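Local structure of 2-pyrone-4,6-dicarboxylic acid hydrolase, putative (Pseudomonas putida, 2FFI) at residues Y38-H52 with S235-G249. The protein is a putative hydrolase of the amidohydrolase family with a TIM-barrel fold, probably acting as a 2-pyrone-4,6-dicarboxylate lactonase. Numbering follows the deposited sequence.
Sequences YDAPLGDYLGQLRAH and SDWPHTQHESEVSFG
In this TIM-barrel amidohydrolase, the loop that leaves strand 231-234 and runs into helix 248-258 lies against helix 42-51 and the residues leading into it, with Trp-237 and Phe-248 set against the helix and Tyr-38 meeting Glu-243. The indole is layered: Tyr-45 CA lies over one face, toward its rim, and Pro-238 CB, beyond a cis peptide bond, over the centre of the other. Trp-237 CG stands anti to the backbone N (chi1 -176°), which sends the six-membered ring toward the helix, where CZ3 comes 3.4 Å from Tyr-45 CB and CH2 3.7 Å from Ala-40 CB. Although the Tyr-45 ring and this six-membered ring are only 28° from parallel, their centroids are 5.5 Å apart, so little of either face is shared. Farther along the helix, the CE1 edge of Phe-248 faces Tyr-45 CE1 at 3.8 Å, its CZ meets Leu-49 CD2, and its CD2 lies over one face of the His-52 imidazole. Gln-48 O lies over one face of Phe-248, offset toward the rim, and Gln-48 CB is 3.7 Å from Phe-248 CD1. The imidazole is held by the helix it follows, His-52 ND1 donating to Gln-48 O at 2.7 Å. Before the helix, Tyr-38 OH donates to Glu-243 OE1 at 2.7 Å, and OE1 receives it on its anti lone pair. The same oxygen accepts Gln-241 N at 3.1 Å from above the carboxylate plane, so two donors grip it and tie Tyr-38 to the turn 239-242. Pro-238 CG packs at the edge of the phenol. Deeper in the barrel, Asp-16 of strand 15-16 accepts hydrogen bonds from both Tyr-45 OH and Ser-235 OG, joining the two segments through a third element, while helix 70-78 packs against Pro-41 and Leu-42.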
# COMPACT_ATOMS: atom_id res chain seq x y z
N TYR A 38 10.12 -15.99 9.37
CA TYR A 38 8.90 -16.40 10.03
C TYR A 38 7.83 -16.67 8.98
O TYR A 38 8.05 -16.44 7.78
CB TYR A 38 8.42 -15.33 11.00
CG TYR A 38 8.28 -13.99 10.36
CD1 TYR A 38 7.10 -13.62 9.70
CD2 TYR A 38 9.33 -13.08 10.37
CE1 TYR A 38 6.98 -12.39 9.08
CE2 TYR A 38 9.23 -11.84 9.75
CZ TYR A 38 8.05 -11.50 9.11
OH TYR A 38 7.95 -10.29 8.48
N ASP A 39 6.69 -17.16 9.43
CA ASP A 39 5.60 -17.50 8.53
C ASP A 39 4.42 -16.55 8.68
O ASP A 39 3.99 -16.26 9.80
CB ASP A 39 5.17 -18.94 8.79
CG ASP A 39 4.32 -19.52 7.68
OD1 ASP A 39 4.10 -20.75 7.67
OD2 ASP A 39 3.87 -18.73 6.83
N ALA A 40 3.91 -16.05 7.56
CA ALA A 40 2.78 -15.12 7.55
C ALA A 40 1.64 -15.70 6.72
O ALA A 40 1.22 -15.11 5.73
CB ALA A 40 3.21 -13.77 6.99
N PRO A 41 1.12 -16.87 7.12
CA PRO A 41 0.03 -17.51 6.38
C PRO A 41 -1.27 -16.68 6.35
O PRO A 41 -1.49 -15.82 7.19
CB PRO A 41 -0.14 -18.84 7.11
CG PRO A 41 0.14 -18.48 8.53
CD PRO A 41 1.36 -17.56 8.40
N LEU A 42 -2.11 -16.97 5.36
CA LEU A 42 -3.36 -16.24 5.22
C LEU A 42 -4.13 -16.33 6.54
O LEU A 42 -4.62 -15.33 7.05
CB LEU A 42 -4.18 -16.85 4.08
CG LEU A 42 -4.84 -15.95 3.04
CD1 LEU A 42 -5.90 -16.76 2.35
CD2 LEU A 42 -5.46 -14.72 3.67
N GLY A 43 -4.23 -17.53 7.08
CA GLY A 43 -4.95 -17.71 8.32
C GLY A 43 -4.56 -16.73 9.41
O GLY A 43 -5.42 -16.13 10.07
N ASP A 44 -3.27 -16.55 9.63
CA ASP A 44 -2.86 -15.63 10.67
C ASP A 44 -3.37 -14.23 10.41
O ASP A 44 -3.93 -13.59 11.29
CB ASP A 44 -1.34 -15.61 10.83
CG ASP A 44 -0.78 -16.91 11.39
OD1 ASP A 44 0.42 -16.92 11.75
OD2 ASP A 44 -1.53 -17.92 11.46
N TYR A 45 -3.17 -13.75 9.18
CA TYR A 45 -3.61 -12.42 8.81
C TYR A 45 -5.12 -12.26 8.97
O TYR A 45 -5.59 -11.26 9.51
CB TYR A 45 -3.23 -12.14 7.36
CG TYR A 45 -3.75 -10.82 6.87
CD1 TYR A 45 -3.44 -9.64 7.54
CD2 TYR A 45 -4.56 -10.75 5.74
CE1 TYR A 45 -3.93 -8.42 7.08
CE2 TYR A 45 -5.04 -9.54 5.28
CZ TYR A 45 -4.73 -8.39 5.96
OH TYR A 45 -5.19 -7.19 5.50
N LEU A 46 -5.86 -13.24 8.48
CA LEU A 46 -7.30 -13.22 8.58
C LEU A 46 -7.69 -13.17 10.05
O LEU A 46 -8.64 -12.49 10.42
CB LEU A 46 -7.87 -14.46 7.90
CG LEU A 46 -8.41 -14.25 6.48
CD1 LEU A 46 -7.54 -13.28 5.74
CD2 LEU A 46 -8.48 -15.58 5.76
N GLY A 47 -6.94 -13.88 10.89
CA GLY A 47 -7.24 -13.87 12.31
C GLY A 47 -7.01 -12.51 12.93
O GLY A 47 -7.87 -11.97 13.63
N GLN A 48 -5.84 -11.95 12.69
CA GLN A 48 -5.48 -10.64 13.17
C GLN A 48 -6.48 -9.61 12.69
O GLN A 48 -6.71 -8.62 13.38
CB GLN A 48 -4.09 -10.29 12.67
CG GLN A 48 -3.02 -11.11 13.32
CD GLN A 48 -2.95 -10.83 14.82
OE1 GLN A 48 -3.32 -11.67 15.65
NE2 GLN A 48 -2.49 -9.63 15.17
N LEU A 49 -7.05 -9.82 11.50
CA LEU A 49 -8.03 -8.88 10.95
C LEU A 49 -9.33 -8.89 11.77
O LEU A 49 -9.73 -7.85 12.29
CB LEU A 49 -8.40 -9.19 9.47
CG LEU A 49 -7.59 -8.77 8.23
CD1 LEU A 49 -8.36 -9.18 7.00
CD2 LEU A 49 -7.34 -7.28 8.21
N ARG A 50 -9.97 -10.05 11.89
CA ARG A 50 -11.24 -10.11 12.62
C ARG A 50 -11.05 -9.75 14.06
O ARG A 50 -11.96 -9.20 14.69
CB ARG A 50 -11.89 -11.49 12.53
CG ARG A 50 -10.99 -12.66 12.83
CD ARG A 50 -11.81 -13.90 13.16
NE ARG A 50 -13.01 -14.05 12.34
CZ ARG A 50 -13.02 -14.37 11.05
NH1 ARG A 50 -11.87 -14.58 10.40
NH2 ARG A 50 -14.18 -14.49 10.40
N ALA A 51 -9.87 -10.05 14.58
CA ALA A 51 -9.57 -9.77 15.96
C ALA A 51 -9.53 -8.29 16.24
O ALA A 51 -9.67 -7.88 17.39
CB ALA A 51 -8.25 -10.42 16.33
N HIS A 52 -9.34 -7.47 15.21
CA HIS A 52 -9.29 -6.02 15.42
C HIS A 52 -10.37 -5.23 14.70
O HIS A 52 -10.27 -4.01 14.56
CB HIS A 52 -7.90 -5.47 15.05
CG HIS A 52 -6.79 -6.05 15.87
ND1 HIS A 52 -6.39 -7.36 15.74
CD2 HIS A 52 -6.04 -5.52 16.86
CE1 HIS A 52 -5.44 -7.62 16.62
NE2 HIS A 52 -5.21 -6.52 17.32
N SER A 235 -2.24 -1.61 7.65
CA SER A 235 -1.62 -2.17 8.84
C SER A 235 -0.14 -2.44 8.53
O SER A 235 0.73 -2.30 9.39
CB SER A 235 -2.31 -3.46 9.26
OG SER A 235 -2.24 -4.44 8.23
N ASP A 236 0.12 -2.85 7.29
CA ASP A 236 1.47 -3.16 6.85
C ASP A 236 1.99 -4.45 7.45
O ASP A 236 3.19 -4.72 7.46
CB ASP A 236 2.43 -2.03 7.20
CG ASP A 236 3.73 -2.13 6.45
OD1 ASP A 236 4.74 -1.56 6.90
OD2 ASP A 236 3.72 -2.77 5.38
N TRP A 237 1.06 -5.24 7.97
CA TRP A 237 1.36 -6.52 8.60
C TRP A 237 2.07 -7.40 7.56
O TRP A 237 1.82 -7.27 6.37
CB TRP A 237 0.05 -7.18 9.03
CG TRP A 237 0.21 -8.47 9.78
CD1 TRP A 237 0.39 -8.61 11.13
CD2 TRP A 237 0.21 -9.79 9.24
NE1 TRP A 237 0.48 -9.93 11.45
CE2 TRP A 237 0.38 -10.68 10.32
CE3 TRP A 237 0.08 -10.30 7.94
CZ2 TRP A 237 0.42 -12.07 10.14
CZ3 TRP A 237 0.12 -11.69 7.77
CH2 TRP A 237 0.29 -12.56 8.87
N PRO A 238 2.97 -8.30 8.00
CA PRO A 238 3.33 -8.57 9.39
C PRO A 238 4.36 -7.58 9.93
O PRO A 238 5.02 -7.84 10.94
CB PRO A 238 3.87 -9.98 9.31
CG PRO A 238 4.59 -9.96 8.02
CD PRO A 238 3.65 -9.25 7.09
N HIS A 239 4.47 -6.43 9.27
CA HIS A 239 5.42 -5.39 9.65
C HIS A 239 6.84 -5.96 9.53
O HIS A 239 7.44 -6.34 10.52
CB HIS A 239 5.16 -4.94 11.10
CG HIS A 239 3.71 -4.87 11.46
ND1 HIS A 239 3.02 -5.94 11.98
CD2 HIS A 239 2.80 -3.87 11.32
CE1 HIS A 239 1.75 -5.61 12.15
NE2 HIS A 239 1.59 -4.36 11.75
N THR A 240 7.36 -6.02 8.31
CA THR A 240 8.71 -6.56 8.09
C THR A 240 9.79 -5.60 8.58
O THR A 240 9.68 -4.38 8.41
CB THR A 240 8.95 -6.94 6.58
OG1 THR A 240 8.46 -5.90 5.74
CG2 THR A 240 8.25 -8.26 6.22
N GLN A 241 10.84 -6.16 9.20
CA GLN A 241 11.98 -5.41 9.76
C GLN A 241 11.60 -4.67 11.04
O GLN A 241 12.35 -3.85 11.56
CB GLN A 241 12.56 -4.44 8.72
CG GLN A 241 13.65 -5.06 7.85
CD GLN A 241 13.62 -4.60 6.39
OE1 GLN A 241 14.00 -3.46 6.08
NE2 GLN A 241 13.15 -5.48 5.50
N HIS A 242 10.41 -4.98 11.55
CA HIS A 242 9.89 -4.36 12.76
C HIS A 242 8.95 -5.34 13.46
O HIS A 242 8.05 -4.93 14.16
CB HIS A 242 9.12 -3.07 12.40
CG HIS A 242 9.95 -2.03 11.72
ND1 HIS A 242 10.67 -1.08 12.41
CD2 HIS A 242 10.18 -1.79 10.41
CE1 HIS A 242 11.32 -0.30 11.56
NE2 HIS A 242 11.04 -0.71 10.33
N GLU A 243 9.18 -6.63 13.27
CA GLU A 243 8.32 -7.65 13.87
C GLU A 243 8.40 -7.60 15.39
O GLU A 243 7.40 -7.79 16.10
CB GLU A 243 8.73 -9.05 13.41
CG GLU A 243 8.65 -9.30 11.90
CD GLU A 243 9.81 -8.70 11.11
OE1 GLU A 243 9.91 -8.99 9.90
OE2 GLU A 243 10.62 -7.93 11.66
N SER A 244 9.61 -7.33 15.88
CA SER A 244 9.87 -7.28 17.31
C SER A 244 9.19 -6.13 18.02
O SER A 244 8.82 -6.24 19.18
CB SER A 244 11.37 -7.17 17.53
OG SER A 244 12.07 -7.99 16.62
N GLU A 245 9.03 -5.03 17.30
CA GLU A 245 8.43 -3.83 17.88
C GLU A 245 6.94 -3.62 17.58
O GLU A 245 6.21 -3.06 18.41
CB GLU A 245 9.21 -2.61 17.38
CG GLU A 245 10.72 -2.77 17.40
CD GLU A 245 11.34 -2.29 16.10
OE1 GLU A 245 11.10 -1.12 15.71
OE2 GLU A 245 12.08 -3.09 15.47
N VAL A 246 6.50 -4.08 16.40
CA VAL A 246 5.13 -3.89 15.96
C VAL A 246 4.30 -5.14 15.73
O VAL A 246 4.81 -6.19 15.32
CB VAL A 246 5.11 -3.08 14.64
CG1 VAL A 246 3.69 -2.66 14.30
CG2 VAL A 246 6.03 -1.87 14.77
N SER A 247 3.00 -4.99 15.99
CA SER A 247 2.01 -6.06 15.80
C SER A 247 0.74 -5.40 15.29
O SER A 247 0.58 -4.18 15.37
CB SER A 247 1.71 -6.76 17.13
OG SER A 247 1.01 -5.89 18.02
N PHE A 248 -0.17 -6.20 14.75
CA PHE A 248 -1.42 -5.65 14.24
C PHE A 248 -2.06 -4.75 15.30
O PHE A 248 -2.50 -3.64 15.01
CB PHE A 248 -2.38 -6.79 13.87
CG PHE A 248 -3.29 -6.45 12.72
CD1 PHE A 248 -3.06 -6.95 11.45
CD2 PHE A 248 -4.35 -5.58 12.92
CE1 PHE A 248 -3.87 -6.57 10.39
CE2 PHE A 248 -5.16 -5.19 11.88
CZ PHE A 248 -4.93 -5.69 10.61
N GLY A 249 -2.12 -5.23 16.54
CA GLY A 249 -2.68 -4.41 17.59
C GLY A 249 -1.94 -3.11 17.86
O GLY A 249 -2.57 -2.07 18.02